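PDB 4XT0: protein LigF, which cleaves beta-aryl ether bonds in lignin-derived compounds as a glutathione-binding, stereospecific beta-etherase of the glutathione S-transferase superfamily. Local coordinates for residues G192-L195 / A196-C199; F159-E162 / M163-E167; S45-F48 / K49-N52; W102-W105 / V106-F110. All coordinates share one frame; numbering follows the deposited sequence.

Contact 1 of 4, residues G192-L195 / A196-C199; sequences GYSL and ADIC
The ring of Tyr193 and the carboxylate of Asp197 lie nearly parallel, their planes 8° apart. Asp197 CB comes obliquely to the ring, 3.9 Å from Tyr193 CD1. Ile198 also approaches obliquely, at the far end of the ring, with its CG1 3.3 Å from Tyr193 OH. The cation-pi partner of this ring is Arg236. Ser194 and Asp197 form a capping box at the start of helix 195-204, consistent with the N-capping box found in the C-terminal domain of other glutathione S-transferases. In one half of the box, Ser194 OG accepts from Ala196 N at 3.0 Å. In the other half, Ser194 N donates to Asp197 OD2 at 2.9 Å and uses the anti lone pair of that oxygen. Asp197 OD1 is held from outside by Leu188 N and Trp229 NE1, so the carboxylate ties the cap to the preceding loop and to helix 224-235. With chi1 at 77°, Ser194 OG sits between its own backbone N and carbonyl carbon, turned to the first turn of the helix. One water lies 2.9 Å from Ser194 OG, 2.6 Å from Asp197 OD2 and 2.9 Å from Gly192 O, bridging the cap.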
loop_
_atom_site.group_PDB
_atom_site.type_symbol
_atom_site.label_atom_id
_atom_site.label_comp_id
_atom_site.label_asym_id
_atom_site.label_seq_id
_atom_site.Cartn_x
_atom_site.Cartn_y
_atom_site.Cartn_z
ATOM N N GLY A 192 6.513 -6.518 -20.442
ATOM C CA GLY A 192 7.809 -7.058 -20.066
ATOM C C GLY A 192 8.258 -6.683 -18.665
ATOM O O GLY A 192 7.509 -6.091 -17.887
ATOM N N TYR A 193 9.496 -7.040 -18.355
ATOM C CA TYR A 193 10.074 -6.885 -17.025
ATOM C C TYR A 193 9.943 -5.475 -16.483
ATOM O O TYR A 193 10.291 -4.510 -17.169
ATOM C CB TYR A 193 11.538 -7.281 -17.095
ATOM C CG TYR A 193 12.318 -7.291 -15.803
ATOM C CD1 TYR A 193 12.120 -8.287 -14.858
ATOM C CD2 TYR A 193 13.312 -6.340 -15.567
ATOM C CE1 TYR A 193 12.874 -8.334 -13.691
ATOM C CE2 TYR A 193 14.082 -6.376 -14.405
ATOM C CZ TYR A 193 13.857 -7.380 -13.476
ATOM O OH TYR A 193 14.617 -7.460 -12.335
ATOM N N SER A 194 9.449 -5.351 -15.248
ATOM C CA SER A 194 9.180 -4.037 -14.680
ATOM C C SER A 194 9.354 -4.082 -13.171
ATOM O O SER A 194 9.678 -5.135 -12.601
ATOM C CB SER A 194 7.761 -3.573 -15.034
ATOM O OG SER A 194 6.781 -4.229 -14.218
ATOM N N LEU A 195 9.152 -2.932 -12.536
ATOM C CA LEU A 195 9.105 -2.833 -11.073
ATOM C C LEU A 195 8.091 -3.822 -10.459
ATOM O O LEU A 195 8.284 -4.261 -9.332
ATOM C CB LEU A 195 8.754 -1.402 -10.628
ATOM C CG LEU A 195 9.733 -0.282 -11.008
ATOM C CD1 LEU A 195 9.274 1.037 -10.384
ATOM C CD2 LEU A 195 11.172 -0.627 -10.603
ATOM N N ALA A 196 7.028 -4.169 -11.191
ATOM C CA ALA A 196 6.095 -5.203 -10.705
ATOM C C ALA A 196 6.816 -6.508 -10.424
ATOM O O ALA A 196 6.616 -7.123 -9.362
ATOM C CB ALA A 196 4.967 -5.460 -11.713
ATOM N N ASP A 197 7.618 -6.959 -11.391
ATOM C CA ASP A 197 8.369 -8.200 -11.209
ATOM C C ASP A 197 9.356 -8.083 -10.054
ATOM O O ASP A 197 9.441 -8.979 -9.215
ATOM C CB ASP A 197 9.085 -8.593 -12.508
ATOM C CG ASP A 197 8.114 -8.715 -13.672
ATOM O OD1 ASP A 197 7.370 -9.731 -13.728
ATOM O OD2 ASP A 197 8.066 -7.780 -14.508
ATOM N N ILE A 198 10.079 -6.967 -9.994
ATOM C CA ILE A 198 11.092 -6.761 -8.956
ATOM C C ILE A 198 10.469 -6.777 -7.543
ATOM O O ILE A 198 10.949 -7.478 -6.643
ATOM C CB ILE A 198 11.856 -5.420 -9.194
ATOM C CG1 ILE A 198 12.848 -5.565 -10.348
ATOM C CG2 ILE A 198 12.584 -4.967 -7.935
ATOM C CD1 ILE A 198 13.427 -4.207 -10.809
ATOM N N CYS A 199 9.376 -6.039 -7.363
ATOM C CA CYS A 199 8.754 -5.938 -6.039
ATOM C C CYS A 199 8.190 -7.287 -5.591
ATOM O O CYS A 199 8.281 -7.642 -4.413
ATOM C CB CYS A 199 7.654 -4.870 -6.037
ATOM S SG CYS A 199 8.270 -3.146 -6.233
HETATM O O HOH W 1 5.969 -6.630 -15.523
#

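Contact 2 of 4, residues F159-E162 / M163-E167; sequences FPQE and MLDEE
Gln161 O accepts two backbone N-H groups of the first turn of helix 161-182. Asp165 N donates to Gln161 O at 3.0 Å. Leu164 N is 2.8 Å from the same oxygen, but that bond is strongly bent and weak. Leu164 N also donates to Pro160 O, so it is shared between two carbonyls. The side chain of Gln161 repeats the link to Asp165. It starts away from the following turn and bends back at chi2 (57°), which brings NE2 within 3.0 Å of Asp165 OD1. The carboxylate oxygen is met on its syn side, 31° out of its plane, while the amide and carboxylate planes differ by 20°. Pro160 is the N-cap residue. On the apolar side, Met163 folds back over the start of the helix. Its CE lies 3.4 Å from Phe159 CD2 and, rather tightly, 3.5 Å from Pro160 CD. Leu164 CD2 meets Phe159 CB at 3.7 Å. The polar pair is on the surface, whereas Phe159 packs inward on Trp119 and Ala120 of helix 93-121. Phe159 and Met163 also touch Arg154 of helix 146-157, so this helix start is seated against both neighbours.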
loop_
_atom_site.group_PDB
_atom_site.type_symbol
_atom_site.label_atom_id
_atom_site.label_comp_id
_atom_site.label_asym_id
_atom_site.label_seq_id
_atom_site.Cartn_x
_atom_site.Cartn_y
_atom_site.Cartn_z
ATOM N N PHE A 159 3.980 -15.977 18.367
ATOM C CA PHE A 159 2.766 -15.497 17.704
ATOM C C PHE A 159 1.595 -16.415 18.033
ATOM O O PHE A 159 1.778 -17.626 18.124
ATOM C CB PHE A 159 2.948 -15.447 16.178
ATOM C CG PHE A 159 3.874 -14.366 15.698
ATOM C CD1 PHE A 159 5.238 -14.435 15.942
ATOM C CD2 PHE A 159 3.383 -13.294 14.969
ATOM C CE1 PHE A 159 6.090 -13.441 15.491
ATOM C CE2 PHE A 159 4.226 -12.302 14.517
ATOM C CZ PHE A 159 5.582 -12.376 14.779
ATOM N N PRO A 160 0.383 -15.848 18.185
ATOM C CA PRO A 160 -0.814 -16.672 18.411
ATOM C C PRO A 160 -1.001 -17.677 17.276
ATOM O O PRO A 160 -0.687 -17.352 16.128
ATOM C CB PRO A 160 -1.957 -15.648 18.438
ATOM C CG PRO A 160 -1.302 -14.341 18.762
ATOM C CD PRO A 160 0.069 -14.407 18.151
ATOM N N GLN A 161 -1.492 -18.872 17.582
ATOM C CA GLN A 161 -1.606 -19.911 16.565
ATOM C C GLN A 161 -2.559 -19.502 15.444
ATOM O O GLN A 161 -2.200 -19.564 14.269
ATOM C CB GLN A 161 -2.070 -21.228 17.181
ATOM C CG GLN A 161 -2.010 -22.399 16.215
ATOM C CD GLN A 161 -0.620 -22.609 15.656
ATOM O OE1 GLN A 161 0.309 -22.948 16.387
ATOM N NE2 GLN A 161 -0.466 -22.403 14.354
ATOM N N GLU A 162 -3.764 -19.074 15.808
ATOM C CA GLU A 162 -4.777 -18.731 14.816
ATOM C C GLU A 162 -4.284 -17.617 13.884
ATOM O O GLU A 162 -4.661 -17.568 12.717
ATOM C CB GLU A 162 -6.092 -18.326 15.495
ATOM C CG GLU A 162 -6.109 -16.909 16.057
ATOM C CD GLU A 162 -7.503 -16.445 16.440
ATOM O OE1 GLU A 162 -8.220 -17.214 17.117
ATOM O OE2 GLU A 162 -7.881 -15.315 16.055
ATOM N N MET A 163 -3.439 -16.732 14.405
ATOM C CA MET A 163 -2.774 -15.725 13.586
ATOM C C MET A 163 -1.898 -16.381 12.509
ATOM O O MET A 163 -1.940 -15.990 11.345
ATOM C CB MET A 163 -1.932 -14.788 14.459
ATOM C CG MET A 163 -1.056 -13.818 13.669
ATOM S SD MET A 163 -1.084 -12.117 14.288
ATOM C CE MET A 163 0.228 -12.156 15.492
ATOM N N LEU A 164 -1.116 -17.383 12.899
ATOM C CA LEU A 164 -0.244 -18.074 11.953
ATOM C C LEU A 164 -1.045 -18.791 10.866
ATOM O O LEU A 164 -0.708 -18.703 9.682
ATOM C CB LEU A 164 0.667 -19.065 12.684
ATOM C CG LEU A 164 1.611 -18.459 13.730
ATOM C CD1 LEU A 164 2.480 -19.543 14.409
ATOM C CD2 LEU A 164 2.468 -17.363 13.108
ATOM N N ASP A 165 -2.105 -19.487 11.272
ATOM C CA ASP A 165 -2.971 -20.195 10.332
ATOM C C ASP A 165 -3.506 -19.256 9.253
ATOM O O ASP A 165 -3.493 -19.575 8.063
ATOM C CB ASP A 165 -4.146 -20.845 11.064
ATOM C CG ASP A 165 -3.708 -21.703 12.238
ATOM O OD1 ASP A 165 -2.549 -22.173 12.235
ATOM O OD2 ASP A 165 -4.531 -21.908 13.159
ATOM N N GLU A 166 -3.986 -18.097 9.681
ATOM C CA GLU A 166 -4.565 -17.147 8.745
ATOM C C GLU A 166 -3.495 -16.617 7.779
ATOM O O GLU A 166 -3.741 -16.490 6.572
ATOM C CB GLU A 166 -5.238 -16.001 9.502
ATOM C CG GLU A 166 -5.569 -14.788 8.657
ATOM C CD GLU A 166 -6.691 -15.034 7.657
ATOM O OE1 GLU A 166 -7.234 -16.159 7.618
ATOM O OE2 GLU A 166 -7.031 -14.099 6.896
ATOM N N GLU A 167 -2.304 -16.341 8.309
ATOM C CA GLU A 167 -1.215 -15.805 7.499
ATOM C C GLU A 167 -0.808 -16.782 6.411
ATOM O O GLU A 167 -0.560 -16.377 5.261
ATOM C CB GLU A 167 -0.010 -15.461 8.373
ATOM C CG GLU A 167 -0.231 -14.263 9.289
ATOM C CD GLU A 167 -0.856 -13.079 8.581
ATOM O OE1 GLU A 167 -0.326 -12.655 7.538
ATOM O OE2 GLU A 167 -1.889 -12.570 9.060
#

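Contact 3 of 4, residues S45-F48 / K49-N52; sequences SDWF and KKIN
Lys50 folds back onto the carbonyl of Trp47, one turn earlier in helix 46-51. Its CB lies 3.5 Å from Trp47 O. CG stands anti to the backbone N (chi1 166°), and the chain then bends at each later torsion. This return brings CE to 3.2 Å from Trp47 O. At the tip, NZ donates to Trp47 O at 2.7 Å, tilted 17° from the carbonyl plane. The same NZ stands at the edge of the indole, near its plane. Ile51 CD1 also meets that edge, 4.0 Å from Trp47 CZ3, with the two side chains pointing the same way. One face of the indole has Ser45 OG above its rim. Ser45 OG caps the helix by accepting from Phe48 N at 3.1 Å, and it is also bonded to Glu42 O. Phe48 and Asn52 run side by side, with Phe48 CZ 4.1 Å from Asn52 CB. Phe48 O takes a straight bond from Asn52 N and a weak one from Ile51 N. Asn52 ND2 reaches Gln56 O, and Phe48 touches Val57; both Gln56 and Val57 line the glutathione pocket. Trp47, Phe48 and Ile51 all rest on Tyr9 of strand 6-10. The result is a short, weakly bonded helix, capped by Ser45 and laid against the sheet of the thioredoxin-fold N-terminal domain, beside the glutathione site.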
loop_
_atom_site.group_PDB
_atom_site.type_symbol
_atom_site.label_atom_id
_atom_site.label_comp_id
_atom_site.label_asym_id
_atom_site.label_seq_id
_atom_site.Cartn_x
_atom_site.Cartn_y
_atom_site.Cartn_z
ATOM N N SER A 45 20.420 1.934 15.482
ATOM C CA SER A 45 21.567 2.684 15.974
ATOM C C SER A 45 21.256 4.170 15.875
ATOM O O SER A 45 20.377 4.571 15.105
ATOM C CB SER A 45 22.831 2.345 15.182
ATOM O OG SER A 45 22.728 2.801 13.844
ATOM N N ASP A 46 21.964 4.983 16.655
ATOM C CA ASP A 46 21.773 6.430 16.606
ATOM C C ASP A 46 22.225 6.998 15.262
ATOM O O ASP A 46 21.623 7.939 14.749
ATOM C CB ASP A 46 22.523 7.124 17.745
ATOM C CG ASP A 46 21.934 6.812 19.111
ATOM O OD1 ASP A 46 20.694 6.670 19.214
ATOM O OD2 ASP A 46 22.715 6.707 20.082
ATOM N N TRP A 47 23.277 6.421 14.687
ATOM C CA TRP A 47 23.777 6.929 13.416
ATOM C C TRP A 47 22.819 6.602 12.271
ATOM O O TRP A 47 22.702 7.387 11.334
ATOM C CB TRP A 47 25.192 6.403 13.113
ATOM C CG TRP A 47 25.329 4.950 12.733
ATOM C CD1 TRP A 47 25.742 3.929 13.543
ATOM C CD2 TRP A 47 25.104 4.362 11.435
ATOM N NE1 TRP A 47 25.767 2.745 12.842
ATOM C CE2 TRP A 47 25.383 2.983 11.549
ATOM C CE3 TRP A 47 24.684 4.869 10.198
ATOM C CZ2 TRP A 47 25.253 2.102 10.470
ATOM C CZ3 TRP A 47 24.553 3.987 9.123
ATOM C CH2 TRP A 47 24.838 2.622 9.269
ATOM N N PHE A 48 22.119 5.471 12.334
ATOM C CA PHE A 48 21.215 5.159 11.236
ATOM C C PHE A 48 19.877 5.884 11.379
ATOM O O PHE A 48 19.284 6.285 10.377
ATOM C CB PHE A 48 20.962 3.654 11.083
ATOM C CG PHE A 48 20.004 3.344 9.959
ATOM C CD1 PHE A 48 20.389 3.542 8.641
ATOM C CD2 PHE A 48 18.703 2.935 10.218
ATOM C CE1 PHE A 48 19.495 3.313 7.584
ATOM C CE2 PHE A 48 17.810 2.699 9.175
ATOM C CZ PHE A 48 18.209 2.884 7.855
ATOM N N LYS A 49 19.413 6.070 12.613
ATOM C CA LYS A 49 18.141 6.756 12.843
ATOM C C LYS A 49 18.254 8.242 12.496
ATOM O O LYS A 49 17.251 8.928 12.282
ATOM C CB LYS A 49 17.677 6.561 14.288
ATOM C CG LYS A 49 17.193 5.138 14.569
ATOM C CD LYS A 49 16.536 4.972 15.947
ATOM C CE LYS A 49 17.543 5.097 17.078
ATOM N NZ LYS A 49 16.924 4.766 18.396
ATOM N N LYS A 50 19.487 8.728 12.418
ATOM C CA LYS A 50 19.755 10.057 11.892
ATOM C C LYS A 50 19.441 10.116 10.383
ATOM O O LYS A 50 18.941 11.125 9.881
ATOM C CB LYS A 50 21.212 10.425 12.175
ATOM C CG LYS A 50 21.754 11.617 11.420
ATOM C CD LYS A 50 23.238 11.407 11.142
ATOM C CE LYS A 50 23.439 10.266 10.141
ATOM N NZ LYS A 50 24.477 9.272 10.548
ATOM N N ILE A 51 19.723 9.026 9.671
ATOM C CA ILE A 51 19.404 8.917 8.243
ATOM C C ILE A 51 17.905 8.656 8.020
ATOM O O ILE A 51 17.245 9.342 7.229
ATOM C CB ILE A 51 20.242 7.807 7.581
ATOM C CG1 ILE A 51 21.726 8.175 7.653
ATOM C CG2 ILE A 51 19.815 7.576 6.146
ATOM C CD1 ILE A 51 22.652 7.018 7.389
ATOM N N ASN A 52 17.370 7.678 8.744
ATOM C CA ASN A 52 15.942 7.383 8.713
ATOM C C ASN A 52 15.386 7.240 10.129
ATOM O O ASN A 52 15.584 6.210 10.780
ATOM C CB ASN A 52 15.680 6.108 7.903
ATOM C CG ASN A 52 14.225 5.695 7.919
ATOM O OD1 ASN A 52 13.342 6.493 8.249
ATOM N ND2 ASN A 52 13.962 4.445 7.553
#

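Contact 4 of 4, residues W102-W105 / V106-F110; sequences WTKW and VDEYF
Trp105 presents one face to the CB atoms of both Tyr109 and Phe110, forming an aromatic cluster built on a pi-type turn in helix 93-121. Phe110 CB sits over the six-membered ring, 3.9 Å from its centroid. Tyr109 CB lies over the five-membered ring. Both are CH-pi contacts. The rings are nearly parallel but displaced: the Tyr109 plane is 14° from the pyrrole ring of Trp105, the Phe110 plane 26° from its benzene ring. The indole reaches them because its CG is anti to the backbone N (chi1 178°). Trp105 O accepts Phe110 N in a straight bond at 3.2 Å, the i to i+5 bond of the wide turn, and weaker bonds from Tyr109 N and Glu108 N. Tyr109 OH bonds Glu147 of the second subunit. On another side of the helix, Lys104 and Glu108 cross obliquely in a salt bridge. Lys104 NZ also pairs with Glu69 of the second subunit, a residue of the glutathione pocket there, and so links the two subunits. Asp107 OD2 hydrogen-bonds Thr71 OG1, and Asp107 OD1 forms a salt bridge with Lys19. Lys104 NZ meets the syn lone pair of Glu108 OE2 at 2.9 Å, and more weakly Glu108 OE1 at 3.3 Å.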
loop_
_atom_site.group_PDB
_atom_site.type_symbol
_atom_site.label_atom_id
_atom_site.label_comp_id
_atom_site.label_asym_id
_atom_site.label_seq_id
_atom_site.Cartn_x
_atom_site.Cartn_y
_atom_site.Cartn_z
ATOM N N TRP A 102 0.202 -4.152 -9.125
ATOM C CA TRP A 102 1.063 -5.227 -8.608
ATOM C C TRP A 102 1.956 -4.776 -7.468
ATOM O O TRP A 102 2.156 -5.526 -6.509
ATOM C CB TRP A 102 1.964 -5.815 -9.716
ATOM C CG TRP A 102 1.269 -6.813 -10.586
ATOM C CD1 TRP A 102 0.902 -6.644 -11.883
ATOM C CD2 TRP A 102 0.858 -8.127 -10.209
ATOM N NE1 TRP A 102 0.285 -7.773 -12.349
ATOM C CE2 TRP A 102 0.232 -8.700 -11.344
ATOM C CE3 TRP A 102 0.943 -8.884 -9.037
ATOM C CZ2 TRP A 102 -0.289 -9.994 -11.336
ATOM C CZ3 TRP A 102 0.419 -10.173 -9.030
ATOM C CH2 TRP A 102 -0.186 -10.713 -10.174
ATOM N N THR A 103 2.557 -3.588 -7.593
ATOM C CA THR A 103 3.541 -3.193 -6.592
ATOM C C THR A 103 2.830 -2.831 -5.285
ATOM O O THR A 103 3.325 -3.130 -4.208
ATOM C CB THR A 103 4.454 -2.021 -7.073
ATOM O OG1 THR A 103 3.683 -0.852 -7.375
ATOM C CG2 THR A 103 5.285 -2.441 -8.309
ATOM N N LYS A 104 1.663 -2.206 -5.367
ATOM C CA LYS A 104 0.956 -1.849 -4.147
ATOM C C LYS A 104 0.344 -3.106 -3.515
ATOM O O LYS A 104 0.181 -3.177 -2.301
ATOM C CB LYS A 104 -0.108 -0.777 -4.421
ATOM C CG LYS A 104 -1.418 -1.304 -5.044
ATOM C CD LYS A 104 -2.202 -0.125 -5.654
ATOM C CE LYS A 104 -2.617 0.907 -4.587
ATOM N NZ LYS A 104 -3.710 0.336 -3.687
ATOM N N TRP A 105 0.044 -4.114 -4.328
ATOM C CA TRP A 105 -0.446 -5.374 -3.787
ATOM C C TRP A 105 0.649 -6.083 -2.979
ATOM O O TRP A 105 0.363 -6.741 -1.991
ATOM C CB TRP A 105 -0.950 -6.273 -4.906
ATOM C CG TRP A 105 -1.428 -7.609 -4.461
ATOM C CD1 TRP A 105 -2.621 -7.911 -3.870
ATOM C CD2 TRP A 105 -0.727 -8.840 -4.624
ATOM N NE1 TRP A 105 -2.702 -9.268 -3.641
ATOM C CE2 TRP A 105 -1.555 -9.863 -4.099
ATOM C CE3 TRP A 105 0.518 -9.191 -5.156
ATOM C CZ2 TRP A 105 -1.168 -11.204 -4.084
ATOM C CZ3 TRP A 105 0.897 -10.526 -5.150
ATOM C CH2 TRP A 105 0.053 -11.515 -4.617
ATOM N N VAL A 106 1.901 -5.932 -3.393
ATOM C CA VAL A 106 2.997 -6.430 -2.570
ATOM C C VAL A 106 3.004 -5.707 -1.231
ATOM O O VAL A 106 3.061 -6.357 -0.182
ATOM C CB VAL A 106 4.366 -6.265 -3.251
ATOM C CG1 VAL A 106 5.501 -6.627 -2.275
ATOM C CG2 VAL A 106 4.435 -7.127 -4.473
ATOM N N ASP A 107 2.895 -4.373 -1.269
ATOM C CA ASP A 107 2.888 -3.545 -0.045
ATOM C C ASP A 107 1.692 -3.768 0.875
ATOM O O ASP A 107 1.796 -3.563 2.087
ATOM C CB ASP A 107 2.942 -2.045 -0.400
ATOM C CG ASP A 107 4.336 -1.588 -0.831
ATOM O OD1 ASP A 107 5.346 -2.106 -0.298
ATOM O OD2 ASP A 107 4.434 -0.708 -1.709
ATOM N N GLU A 108 0.550 -4.152 0.316
ATOM C CA GLU A 108 -0.679 -4.202 1.106
ATOM C C GLU A 108 -1.132 -5.611 1.460
ATOM O O GLU A 108 -2.046 -5.775 2.258
ATOM C CB GLU A 108 -1.807 -3.485 0.355
ATOM C CG GLU A 108 -1.479 -2.009 0.089
ATOM C CD GLU A 108 -2.347 -1.369 -0.983
ATOM O OE1 GLU A 108 -3.481 -1.853 -1.184
ATOM O OE2 GLU A 108 -1.893 -0.368 -1.607
ATOM N N TYR A 109 -0.530 -6.625 0.847
ATOM C CA TYR A 109 -1.001 -8.002 1.073
ATOM C C TYR A 109 0.132 -9.031 1.107
ATOM O O TYR A 109 0.350 -9.689 2.119
ATOM C CB TYR A 109 -2.025 -8.365 -0.014
ATOM C CG TYR A 109 -2.844 -9.616 0.252
ATOM C CD1 TYR A 109 -4.080 -9.539 0.889
ATOM C CD2 TYR A 109 -2.393 -10.873 -0.151
ATOM C CE1 TYR A 109 -4.849 -10.701 1.134
ATOM C CE2 TYR A 109 -3.151 -12.025 0.076
ATOM C CZ TYR A 109 -4.375 -11.931 0.716
ATOM O OH TYR A 109 -5.122 -13.066 0.939
ATOM N N PHE A 110 0.856 -9.153 -0.006
ATOM C CA PHE A 110 1.792 -10.264 -0.211
ATOM C C PHE A 110 2.988 -10.207 0.742
ATOM O O PHE A 110 3.359 -11.222 1.340
ATOM C CB PHE A 110 2.267 -10.277 -1.682
ATOM C CG PHE A 110 3.158 -11.454 -2.050
ATOM C CD1 PHE A 110 3.107 -12.649 -1.347
ATOM C CD2 PHE A 110 4.056 -11.346 -3.109
ATOM C CE1 PHE A 110 3.930 -13.704 -1.685
ATOM C CE2 PHE A 110 4.885 -12.406 -3.463
ATOM C CZ PHE A 110 4.826 -13.589 -2.746
#

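From the N terminus the order is contact 3, contact 4, contact 2, contact 1. Each is local and closes only a helix turn or a helix start; none nests in or crosses another. Contact 3 lies in the thioredoxin-like domain, and the other three lie in the helical C-terminal domain. Contact 4 is on the long helix 93-121, and contact 2 opens helix 161-182, with nearest atoms about 6 Å away from contact 4. Contact 1 opens helix 195-204 and touches contact 4 directly: Ala196 CB lies 3.6 Å from Trp102 CB, and Cys199 SG packs on Thr103. Contacts 1 and 3 lie on opposite sides of the chain's centre.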